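Local coordinates for uncharacterized protein (PDB 2RE3) that is of unknown function but, as a member of the DUF1285 family, may take part in signal transduction, at residues D42-R47 against G88-D93. Numbering follows the deposited sequence.
Sequences DMRIAR and GIRVDD
Arg90 offers its guanidinium to two residues of segment 42-47: CB of Arg44 lies over one face, offset toward the rim, while the carboxylate of Asp42 meets the edge in a salt bridge, OD1 to Arg90 NH2 at 2.8 Å. The Arg44 guanidinium has Arg90 NH1 as well as Asp92 at its own edge, close to its plane; NH1 of Arg44 reaches Asp92 OD2 on the syn side at 2.9 Å, in a bent bond (N-H...O 143°), with carboxylate and guanidinium only 17° from coplanar. The Arg44 chain runs extended as far as CD and then bends at chi3 (70°), which turns the edge of the group to Asp92, and Phe52 adds a cation-pi contact. With Arg44 replaced by an alanine, Asp92 would probably lose its charged mate, and Arg90 NH1 the CD methylene beside it.

Beneath these charges runs a parallel strand pairing. Ile45 N donates to Arg90 O at 3.0 Å, and Arg90 N and Asp92 N reach the carbonyls of Met43 and Ile45. The other face of the sheet is apolar: Ile45 CD1 touches Ile89 CD1 at 3.6 Å and also packs on Val91 CG2. Beyond the strands, one water links Ile45 O to Asp93 N, a second Arg47 N to Asp92 OD2. There Arg47 NE forms a salt bridge with Asp93 OD2 at 2.9 Å, while Asp93 OD1 is hydrogen-bonded to Tyr144.

Strands 37-45 and 86-91 are the central pair of the N-terminal six-stranded sheet. Their chemistry is divided: aliphatic packing on one face, and on the other Asp42 on Arg90 and Asp92 on Arg44, probably easing the approach of the two guanidinium groups (Arg44 NE to Arg90 NH1 3.9 Å).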
loop_
_atom_site.group_PDB
_atom_site.type_symbol
_atom_site.label_atom_id
_atom_site.label_comp_id
_atom_site.label_asym_id
_atom_site.label_seq_id
_atom_site.Cartn_x
_atom_site.Cartn_y
_atom_site.Cartn_z
ATOM N N ASP A 42 -19.236 5.719 -3.221
ATOM C CA ASP A 42 -18.998 4.762 -4.284
ATOM C C ASP A 42 -17.562 4.971 -4.810
ATOM O O ASP A 42 -17.310 5.455 -5.931
ATOM C CB ASP A 42 -20.073 4.900 -5.369
ATOM C CG ASP A 42 -20.147 3.689 -6.280
ATOM O OD1 ASP A 42 -19.146 2.932 -6.389
ATOM O OD2 ASP A 42 -21.225 3.498 -6.898
HETATM N N MSE A 43 -16.623 4.572 -3.975
HETATM C CA MSE A 43 -15.230 4.674 -4.301
HETATM C C MSE A 43 -14.575 3.312 -4.080
HETATM O O MSE A 43 -14.798 2.672 -3.053
HETATM C CB MSE A 43 -14.555 5.755 -3.433
HETATM C CG MSE A 43 -13.155 6.180 -3.893
HETATM SE SE MSE A 43 -13.216 7.288 -5.505
HETATM C CE MSE A 43 -13.176 9.007 -4.646
ATOM N N ARG A 44 -13.736 2.912 -5.033
ATOM C CA ARG A 44 -13.058 1.636 -4.995
ATOM C C ARG A 44 -11.644 1.847 -5.485
ATOM O O ARG A 44 -11.470 2.411 -6.553
ATOM C CB ARG A 44 -13.757 0.664 -5.917
ATOM C CG ARG A 44 -13.027 -0.636 -6.122
ATOM C CD ARG A 44 -13.948 -1.689 -6.757
ATOM N NE ARG A 44 -14.251 -1.345 -8.139
ATOM C CZ ARG A 44 -13.465 -1.622 -9.178
ATOM N NH1 ARG A 44 -12.335 -2.281 -9.016
ATOM N NH2 ARG A 44 -13.823 -1.248 -10.403
ATOM N N ILE A 45 -10.653 1.419 -4.698
ATOM C CA ILE A 45 -9.262 1.374 -5.123
ATOM C C ILE A 45 -8.983 0.003 -5.701
ATOM O O ILE A 45 -8.902 -1.002 -4.967
ATOM C CB ILE A 45 -8.292 1.616 -3.952
ATOM C CG1 ILE A 45 -8.652 2.931 -3.228
ATOM C CG2 ILE A 45 -6.852 1.644 -4.458
ATOM C CD1 ILE A 45 -7.787 3.255 -2.030
ATOM N N ALA A 46 -8.857 -0.063 -7.018
ATOM C CA ALA A 46 -8.573 -1.358 -7.664
ATOM C C ALA A 46 -7.191 -1.878 -7.260
ATOM O O ALA A 46 -6.339 -1.125 -6.814
ATOM C CB ALA A 46 -8.686 -1.272 -9.192
ATOM N N ARG A 47 -7.008 -3.177 -7.435
ATOM C CA ARG A 47 -5.747 -3.887 -7.191
ATOM C C ARG A 47 -4.523 -3.245 -7.850
ATOM O O ARG A 47 -3.400 -3.378 -7.355
ATOM C CB ARG A 47 -5.895 -5.314 -7.729
ATOM C CG ARG A 47 -4.863 -6.271 -7.237
ATOM C CD ARG A 47 -5.349 -7.741 -7.334
ATOM N NE ARG A 47 -4.533 -8.623 -6.493
ATOM C CZ ARG A 47 -3.281 -9.011 -6.775
ATOM N NH1 ARG A 47 -2.675 -8.610 -7.899
ATOM N NH2 ARG A 47 -2.628 -9.820 -5.929
ATOM N N GLY A 88 -16.621 5.597 4.218
ATOM C CA GLY A 88 -16.092 4.291 3.857
ATOM C C GLY A 88 -15.783 4.141 2.364
ATOM O O GLY A 88 -16.579 4.560 1.530
ATOM N N ILE A 89 -14.619 3.556 2.035
ATOM C CA ILE A 89 -14.322 3.165 0.656
ATOM C C ILE A 89 -14.048 1.677 0.563
ATOM O O ILE A 89 -13.846 1.017 1.559
ATOM C CB ILE A 89 -13.145 3.964 0.023
ATOM C CG1 ILE A 89 -11.830 3.651 0.694
ATOM C CG2 ILE A 89 -13.378 5.434 0.143
ATOM C CD1 ILE A 89 -10.688 4.105 -0.140
ATOM N N ARG A 90 -14.067 1.170 -0.660
ATOM C CA ARG A 90 -13.859 -0.224 -0.958
ATOM C C ARG A 90 -12.441 -0.348 -1.434
ATOM O O ARG A 90 -12.011 0.437 -2.266
ATOM C CB ARG A 90 -14.783 -0.662 -2.095
ATOM C CG ARG A 90 -15.988 -1.488 -1.679
ATOM C CD ARG A 90 -16.793 -1.961 -2.919
ATOM N NE ARG A 90 -17.477 -0.800 -3.476
ATOM C CZ ARG A 90 -17.697 -0.561 -4.762
ATOM N NH1 ARG A 90 -17.309 -1.414 -5.699
ATOM N NH2 ARG A 90 -18.314 0.556 -5.108
ATOM N N VAL A 91 -11.714 -1.338 -0.938
ATOM C CA VAL A 91 -10.369 -1.575 -1.433
ATOM C C VAL A 91 -10.279 -3.039 -1.814
ATOM O O VAL A 91 -10.513 -3.910 -0.987
ATOM C CB VAL A 91 -9.289 -1.221 -0.397
ATOM C CG1 VAL A 91 -7.922 -1.511 -0.970
ATOM C CG2 VAL A 91 -9.425 0.245 0.050
ATOM N N ASP A 92 -9.972 -3.296 -3.079
ATOM C CA ASP A 92 -10.034 -4.634 -3.600
ATOM C C ASP A 92 -8.975 -5.455 -2.943
ATOM O O ASP A 92 -9.252 -6.548 -2.503
ATOM C CB ASP A 92 -9.844 -4.647 -5.113
ATOM C CG ASP A 92 -11.105 -4.252 -5.850
ATOM O OD1 ASP A 92 -12.163 -4.140 -5.193
ATOM O OD2 ASP A 92 -11.029 -4.040 -7.080
ATOM N N ASP A 93 -7.771 -4.899 -2.868
ATOM C CA ASP A 93 -6.626 -5.583 -2.301
ATOM C C ASP A 93 -5.875 -4.653 -1.323
ATOM O O ASP A 93 -6.247 -4.575 -0.164
ATOM C CB ASP A 93 -5.739 -6.097 -3.439
ATOM C CG ASP A 93 -4.720 -7.110 -2.978
ATOM O OD1 ASP A 93 -4.654 -7.393 -1.777
ATOM O OD2 ASP A 93 -3.989 -7.644 -3.827
HETATM O O HOH W 1 -6.872 -2.571 -4.055
HETATM O O HOH W 2 -8.943 -4.520 -8.780
#